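Local coordinates for Es1 family protein (Ehrlichia chaffeensis, PDB 3L3B), which is of unproven function but has a DJ-1/PfpI-type, amidotransferase-like fold and may take part in isoprenoid biosynthesis, at residues Ala44-Leu49 with Leu226-Met231; Asn84-Ser89 with Gly95-Ile100; Cys212-Arg217 with Tyr222-Gly227. One frame throughout, in Å; residues are numbered along the deposited sequence.

Interaction 1: residues Ala44-Leu49 with Leu226-Met231; sequences AVLVML and LGIQDM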
# COMPACT_ATOMS: atom_id res chain seq x y z
N ALA B 44 2.38 5.85 0.70
CA ALA B 44 2.97 5.67 -0.62
C ALA B 44 1.91 5.31 -1.64
O ALA B 44 1.90 5.86 -2.70
CB ALA B 44 4.05 4.62 -0.64
N VAL B 45 1.03 4.36 -1.32
CA VAL B 45 0.00 3.97 -2.27
C VAL B 45 -0.88 5.17 -2.60
O VAL B 45 -1.20 5.38 -3.77
CB VAL B 45 -0.85 2.77 -1.76
CG1 VAL B 45 -2.14 2.57 -2.62
CG2 VAL B 45 0.02 1.52 -1.75
N LEU B 46 -1.24 5.97 -1.58
CA LEU B 46 -2.18 7.08 -1.78
C LEU B 46 -1.54 8.23 -2.59
O LEU B 46 -2.23 8.91 -3.39
CB LEU B 46 -2.79 7.53 -0.45
CG LEU B 46 -3.63 6.52 0.34
CD1 LEU B 46 -3.98 7.08 1.71
CD2 LEU B 46 -4.86 6.10 -0.43
N VAL B 47 -0.25 8.45 -2.37
CA VAL B 47 0.55 9.37 -3.18
C VAL B 47 0.53 8.91 -4.66
O VAL B 47 0.28 9.71 -5.56
CB VAL B 47 1.97 9.48 -2.67
CG1 VAL B 47 2.94 9.99 -3.78
CG2 VAL B 47 2.02 10.38 -1.44
N MET B 48 0.77 7.64 -4.92
CA MET B 48 0.76 7.12 -6.30
C MET B 48 -0.63 7.16 -6.94
O MET B 48 -0.74 7.46 -8.12
CB MET B 48 1.29 5.68 -6.35
CG MET B 48 2.71 5.54 -5.92
SD MET B 48 3.33 3.86 -6.17
CE MET B 48 2.45 3.00 -4.89
N LEU B 49 -1.68 6.87 -6.16
CA LEU B 49 -3.07 6.95 -6.64
C LEU B 49 -3.42 8.38 -7.08
O LEU B 49 -3.87 8.59 -8.20
CB LEU B 49 -4.04 6.47 -5.55
CG LEU B 49 -5.55 6.60 -5.74
CD1 LEU B 49 -5.99 5.71 -6.84
CD2 LEU B 49 -6.29 6.29 -4.47
N LEU B 226 -7.47 12.29 2.55
CA LEU B 226 -7.94 13.63 2.23
C LEU B 226 -6.80 14.63 2.27
O LEU B 226 -6.68 15.48 1.39
CB LEU B 226 -9.04 14.05 3.19
CG LEU B 226 -10.38 13.39 2.96
CD1 LEU B 226 -11.36 13.95 3.96
CD2 LEU B 226 -10.88 13.53 1.49
N GLY B 227 -5.91 14.47 3.24
CA GLY B 227 -4.76 15.34 3.33
C GLY B 227 -3.78 15.13 2.19
O GLY B 227 -3.26 16.07 1.67
N ILE B 228 -3.50 13.89 1.80
CA ILE B 228 -2.59 13.59 0.68
C ILE B 228 -3.17 14.08 -0.63
O ILE B 228 -2.46 14.56 -1.49
CB ILE B 228 -2.30 12.04 0.60
CG1 ILE B 228 -1.40 11.67 1.76
CG2 ILE B 228 -1.68 11.67 -0.74
CD1 ILE B 228 -1.22 10.15 2.06
N GLN B 229 -4.46 13.92 -0.79
CA GLN B 229 -5.16 14.41 -1.98
C GLN B 229 -4.98 15.94 -2.11
O GLN B 229 -4.73 16.45 -3.19
CB GLN B 229 -6.63 14.02 -1.90
CG GLN B 229 -7.50 14.58 -3.01
CD GLN B 229 -8.94 14.16 -2.87
OE1 GLN B 229 -9.71 14.79 -2.16
NE2 GLN B 229 -9.30 13.08 -3.53
N ASP B 230 -5.09 16.67 -1.00
CA ASP B 230 -4.92 18.11 -1.04
C ASP B 230 -3.48 18.54 -1.37
O ASP B 230 -3.26 19.53 -2.07
CB ASP B 230 -5.30 18.72 0.28
CG ASP B 230 -5.45 20.24 0.18
OD1 ASP B 230 -4.63 20.98 0.78
OD2 ASP B 230 -6.34 20.68 -0.57
N MET B 231 -2.51 17.79 -0.86
CA MET B 231 -1.13 18.08 -1.11
C MET B 231 -0.79 17.95 -2.59
O MET B 231 -0.24 18.86 -3.18
CB MET B 231 -0.25 17.16 -0.26
CG MET B 231 1.15 17.61 -0.32
SD MET B 231 2.29 16.53 0.47
CE MET B 231 2.42 15.23 -0.73
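A buried, apolar helix-helix contact joins L46 and V47 of helix 41-53 to I228 of helix 221-238, two helices that pack beside each other in the layered alpha/beta fold of the DJ-1/PfpI family. I228 carries its whole side, pointing toward the other helix and meeting both partners with its two branches. Its CG1 lies anti to the carbonyl carbon (chi1 -72°), which sends the long arm to L46 and leaves CG2, anti to the backbone N, to face V47 and the backbone at L46 O. The end of that arm, I228 CD1, sits 4.0 Å from L46 CB and 4.1 Å from L46 CD1, so it meets the leucine at its CB and one terminal methyl, the two side chains crossing at about a right angle. The shorter branch turns to the backbone: I228 CG2 is 3.9 Å from L46 O and lies equally near V47 N, a van der Waals contact with the helix backbone. Both helices lie against the central sheet, where V47 and M231 both rest on V112 of strand 110-113. Helix 41-53 also meets the second subunit, V45 packing on V45 and L46 on L49 of that subunit. Between V47 and I228 the approach is methyl to methyl, with V47 CG2 at 4.0 Å from I228 CG2.

Interaction 2: residues Asn84-Ser89 with Gly95-Ile100; sequences NILVES and GSVYDI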
# COMPACT_ATOMS: atom_id res chain seq x y z
N ASN B 84 17.36 -4.97 2.36
CA ASN B 84 17.81 -3.92 1.49
C ASN B 84 16.64 -3.00 1.13
O ASN B 84 15.56 -3.46 0.69
CB ASN B 84 18.51 -4.56 0.27
CG ASN B 84 18.94 -3.56 -0.75
OD1 ASN B 84 18.09 -2.89 -1.36
ND2 ASN B 84 20.28 -3.43 -0.97
N ILE B 85 16.84 -1.71 1.37
CA ILE B 85 15.87 -0.67 1.13
C ILE B 85 15.30 -0.70 -0.28
O ILE B 85 14.09 -0.60 -0.46
CB ILE B 85 16.45 0.72 1.41
CG1 ILE B 85 16.80 0.94 2.89
CG2 ILE B 85 15.52 1.80 0.93
CD1 ILE B 85 17.64 2.27 3.08
N LEU B 86 16.16 -0.90 -1.26
CA LEU B 86 15.73 -0.90 -2.67
C LEU B 86 14.93 -2.16 -3.03
O LEU B 86 13.88 -2.08 -3.66
CB LEU B 86 16.95 -0.73 -3.60
CG LEU B 86 16.78 -0.75 -5.12
CD1 LEU B 86 15.82 0.34 -5.54
CD2 LEU B 86 18.14 -0.55 -5.84
N VAL B 87 15.41 -3.33 -2.63
CA VAL B 87 14.68 -4.58 -2.83
C VAL B 87 13.31 -4.52 -2.18
O VAL B 87 12.30 -4.87 -2.79
CB VAL B 87 15.51 -5.80 -2.32
CG1 VAL B 87 14.66 -7.15 -2.33
CG2 VAL B 87 16.79 -5.95 -3.14
N GLU B 88 13.24 -4.07 -0.95
CA GLU B 88 11.94 -3.93 -0.28
C GLU B 88 10.99 -2.86 -0.88
O GLU B 88 9.79 -3.05 -0.98
CB GLU B 88 12.13 -3.71 1.21
CG GLU B 88 12.83 -4.85 1.95
CD GLU B 88 12.35 -6.23 1.56
OE1 GLU B 88 11.11 -6.46 1.62
OE2 GLU B 88 13.21 -7.08 1.20
N SER B 89 11.54 -1.71 -1.27
CA SER B 89 10.79 -0.69 -1.94
C SER B 89 10.17 -1.20 -3.23
O SER B 89 9.11 -0.71 -3.62
CB SER B 89 11.67 0.56 -2.27
OG SER B 89 12.18 1.17 -1.09
N GLY B 95 7.91 -3.53 -8.57
CA GLY B 95 9.11 -3.88 -9.35
C GLY B 95 9.74 -2.68 -10.02
O GLY B 95 10.91 -2.72 -10.35
N SER B 96 9.00 -1.59 -10.20
CA SER B 96 9.51 -0.50 -11.01
C SER B 96 10.16 0.50 -10.10
O SER B 96 9.62 1.57 -9.88
CB SER B 96 8.39 0.16 -11.81
OG SER B 96 7.75 -0.82 -12.61
N VAL B 97 11.26 0.10 -9.48
CA VAL B 97 11.99 1.00 -8.58
C VAL B 97 13.43 1.04 -9.07
O VAL B 97 13.97 0.04 -9.53
CB VAL B 97 11.87 0.62 -7.05
CG1 VAL B 97 12.61 -0.66 -6.69
CG2 VAL B 97 12.39 1.78 -6.16
N TYR B 98 14.02 2.22 -9.01
CA TYR B 98 15.32 2.49 -9.60
C TYR B 98 16.27 2.94 -8.49
O TYR B 98 15.86 3.55 -7.52
CB TYR B 98 15.19 3.60 -10.66
CG TYR B 98 14.30 3.26 -11.86
CD1 TYR B 98 14.84 3.11 -13.15
CD2 TYR B 98 12.92 3.08 -11.71
CE1 TYR B 98 14.04 2.79 -14.26
CE2 TYR B 98 12.10 2.72 -12.81
CZ TYR B 98 12.66 2.59 -14.08
OH TYR B 98 11.85 2.28 -15.15
N ASP B 99 17.55 2.67 -8.65
CA ASP B 99 18.55 3.16 -7.71
C ASP B 99 18.53 4.68 -7.72
O ASP B 99 18.50 5.30 -8.78
CB ASP B 99 19.93 2.60 -8.09
CG ASP B 99 21.05 2.94 -7.04
OD1 ASP B 99 21.02 3.98 -6.40
OD2 ASP B 99 21.95 2.10 -6.87
N ILE B 100 18.54 5.28 -6.53
CA ILE B 100 18.40 6.72 -6.39
C ILE B 100 19.63 7.42 -6.93
O ILE B 100 19.57 8.56 -7.31
CB ILE B 100 18.22 7.13 -4.93
CG1 ILE B 100 17.61 8.53 -4.86
CG2 ILE B 100 19.56 7.03 -4.19
CD1 ILE B 100 17.24 8.95 -3.45
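L86 and V97 meet methyl against methyl, their side chains crossing at a slant, where residues 85-89 of helix 85-92 run nearly antiparallel to strand 97-99 (166° between the two short axes). L86 has CG anti to its backbone N (chi1 178°), and its two branches then divide the strand between them. CD1 enters between the valine methyls, 3.6 Å from V97 CG1 and 3.8 Å from V97 CG2, while L86 CD2 lies farther along, 4.2 Å from D99 CA. V97 points toward the helix; its CG1 also rests against the backbone at L86 O, and its CG2 reaches S89 CB at 4.1 Å. S89 offers that carbon because its hydroxyl turns back into its own helix, S89 OG donating to I85 O at 2.7 Å. The backbone N of S89 reaches the same oxygen from the opposite face. N84 caps the helix start: V87 N donates to N84 OD1 at 3.0 Å, with a weaker bond from L86 N. L86 and S89 also touch A62 of the neighbouring parallel strand 56-62. These polar groups bond within their own segment, and D99 OD1 bonds E101 N, so the seam between helix and strand is held by van der Waals contact, methyl on methyl and methyl on backbone.

Interaction 3: residues Cys212-Arg217 with Tyr222-Gly227; sequences CSAYMR and YNVYLG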
# COMPACT_ATOMS: atom_id res chain seq x y z
N CYS B 212 1.83 17.29 4.35
CA CYS B 212 0.65 16.90 5.07
C CYS B 212 1.01 15.90 6.16
O CYS B 212 2.08 15.24 6.11
CB CYS B 212 -0.39 16.41 4.10
SG CYS B 212 -0.02 14.88 3.27
N SER B 213 0.15 15.81 7.18
CA SER B 213 0.50 15.13 8.44
C SER B 213 0.21 13.63 8.47
O SER B 213 0.96 12.89 9.14
CB SER B 213 -0.19 15.81 9.62
OG SER B 213 -1.58 15.78 9.44
N ALA B 214 -0.85 13.18 7.80
CA ALA B 214 -1.09 11.73 7.59
C ALA B 214 -0.95 10.97 8.92
O ALA B 214 -1.55 11.37 9.91
CB ALA B 214 -0.14 11.17 6.51
N TYR B 215 -0.09 9.95 8.98
CA TYR B 215 -0.09 9.10 10.17
C TYR B 215 0.78 9.63 11.34
O TYR B 215 1.06 8.87 12.27
CB TYR B 215 0.23 7.65 9.82
CG TYR B 215 -0.96 6.85 9.30
CD1 TYR B 215 -1.96 6.45 10.16
CD2 TYR B 215 -1.05 6.47 7.95
CE1 TYR B 215 -3.01 5.69 9.71
CE2 TYR B 215 -2.13 5.77 7.49
CZ TYR B 215 -3.08 5.35 8.36
OH TYR B 215 -4.16 4.61 7.90
N MET B 216 1.14 10.93 11.36
CA MET B 216 1.61 11.57 12.61
C MET B 216 0.56 11.52 13.74
O MET B 216 0.89 11.71 14.92
CB MET B 216 2.01 13.04 12.40
CG MET B 216 3.31 13.23 11.64
SD MET B 216 4.74 12.41 12.36
CE MET B 216 4.82 13.16 13.97
N ARG B 217 -0.71 11.33 13.34
CA ARG B 217 -1.82 11.09 14.26
C ARG B 217 -2.46 9.74 13.95
O ARG B 217 -2.40 9.22 12.80
CB ARG B 217 -2.90 12.17 14.12
CG ARG B 217 -2.46 13.60 14.50
CD ARG B 217 -3.65 14.53 14.40
NE ARG B 217 -3.35 15.96 14.60
CZ ARG B 217 -3.07 16.84 13.63
NH1 ARG B 217 -2.94 16.46 12.35
NH2 ARG B 217 -2.87 18.11 13.96
N TYR B 222 -9.23 7.09 5.64
CA TYR B 222 -9.92 8.02 4.72
C TYR B 222 -9.46 9.47 4.99
O TYR B 222 -9.21 10.20 4.08
CB TYR B 222 -11.43 7.86 4.79
CG TYR B 222 -12.18 8.78 3.84
CD1 TYR B 222 -12.14 8.57 2.45
CD2 TYR B 222 -12.88 9.87 4.32
CE1 TYR B 222 -12.81 9.45 1.57
CE2 TYR B 222 -13.57 10.74 3.47
CZ TYR B 222 -13.53 10.53 2.09
OH TYR B 222 -14.21 11.42 1.28
N ASN B 223 -9.29 9.85 6.26
CA ASN B 223 -8.83 11.21 6.59
C ASN B 223 -7.41 11.45 6.19
O ASN B 223 -7.12 12.47 5.61
CB ASN B 223 -9.05 11.52 8.07
CG ASN B 223 -10.52 11.68 8.38
OD1 ASN B 223 -11.27 12.11 7.51
ND2 ASN B 223 -10.96 11.30 9.59
N VAL B 224 -6.56 10.47 6.41
CA VAL B 224 -5.20 10.51 5.92
C VAL B 224 -5.19 10.79 4.40
O VAL B 224 -4.44 11.64 3.93
CB VAL B 224 -4.43 9.20 6.23
CG1 VAL B 224 -3.11 9.12 5.41
CG2 VAL B 224 -4.17 9.06 7.78
N TYR B 225 -6.07 10.11 3.67
CA TYR B 225 -6.15 10.27 2.21
C TYR B 225 -6.57 11.68 1.78
O TYR B 225 -6.09 12.19 0.77
CB TYR B 225 -7.09 9.20 1.63
CG TYR B 225 -7.74 9.47 0.28
CD1 TYR B 225 -7.05 9.30 -0.93
CD2 TYR B 225 -9.07 9.83 0.21
CE1 TYR B 225 -7.71 9.50 -2.19
CE2 TYR B 225 -9.70 10.06 -1.01
CZ TYR B 225 -9.03 9.89 -2.20
OH TYR B 225 -9.75 10.15 -3.36
N LEU B 226 -7.47 12.29 2.55
CA LEU B 226 -7.94 13.63 2.23
C LEU B 226 -6.80 14.63 2.27
O LEU B 226 -6.68 15.48 1.39
CB LEU B 226 -9.04 14.05 3.19
CG LEU B 226 -10.38 13.39 2.96
CD1 LEU B 226 -11.36 13.95 3.96
CD2 LEU B 226 -10.88 13.53 1.49
N GLY B 227 -5.91 14.47 3.24
CA GLY B 227 -4.76 15.34 3.33
C GLY B 227 -3.78 15.13 2.19
O GLY B 227 -3.26 16.07 1.67
O HOH W 1 -2.97 13.64 5.82
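V224 of helix 221-238 fits into the turn that leaves strand 209-212, pressing one methyl on A214 and the other on the ring of Y215. This is the tight part of the contact. V224 CG2, anti to the carbonyl carbon, stands over the middle of the Y215 ring, 3.8 Å from the centroid and only 7° off the ring normal, a CH-pi contact made squarely on the face. V224 CG1, anti to the backbone N, reaches the other way to A214 CB at 3.8 Å. A214 and Y215 form the middle of a type II' turn closed by M216 N bonded to S213 O at 3.0 Å; A214 has phi/psi of 48/-125°, uncommon for a residue with a side chain. A second close and buried contact lies at G227, where the helix has no side chain and C212 can come up against bare backbone, C212 SG being 3.8 Å from G227 O. Between these two places the backbones do not meet directly: a water lies between them, accepting from A214 N at 2.9 Å and donating to V224 O at 3.1 Å, so it satisfies a turn amide and joins it to a helix carbonyl. On the solvent side of the turn M216 is exposed, and R217 turns to C196 O instead of the helix. The tyrosine has two further partners: its hydroxyl bonds R42 of helix 41-53, and its ring takes a cation-pi contact from R94 of the second subunit. Helix 41-53 also receives the turn through E43, which accepts from Y215 N, while A214 and C212 rest on V157 of strand 154-157 and C212 meets M231 farther along helix 221-238.

In the fold
Interactions 1 and 3 share helix 221-238 and touch each other, I228 CG1 lying 3.8 Å from C212 SG and L46 CD1 3.8 Å from Y225 CB. Together they join helix 41-53, the end of strand 209-212 and the C-terminal helix. Interaction 2 stands apart, its centre about 20 Å from that of interaction 1 and 25 Å from that of interaction 3, at strand 97-99, the outermost strand of the sheet within this chain. Interaction 1 is wholly buried, its side-chain meetings aliphatic; interaction 3 is buried at V224 but open at M216, and adds an aromatic face and a bridging water; interaction 2 buries L86, S89 and V97, with exposed Y98 at its rim. All three also reach the second subunit.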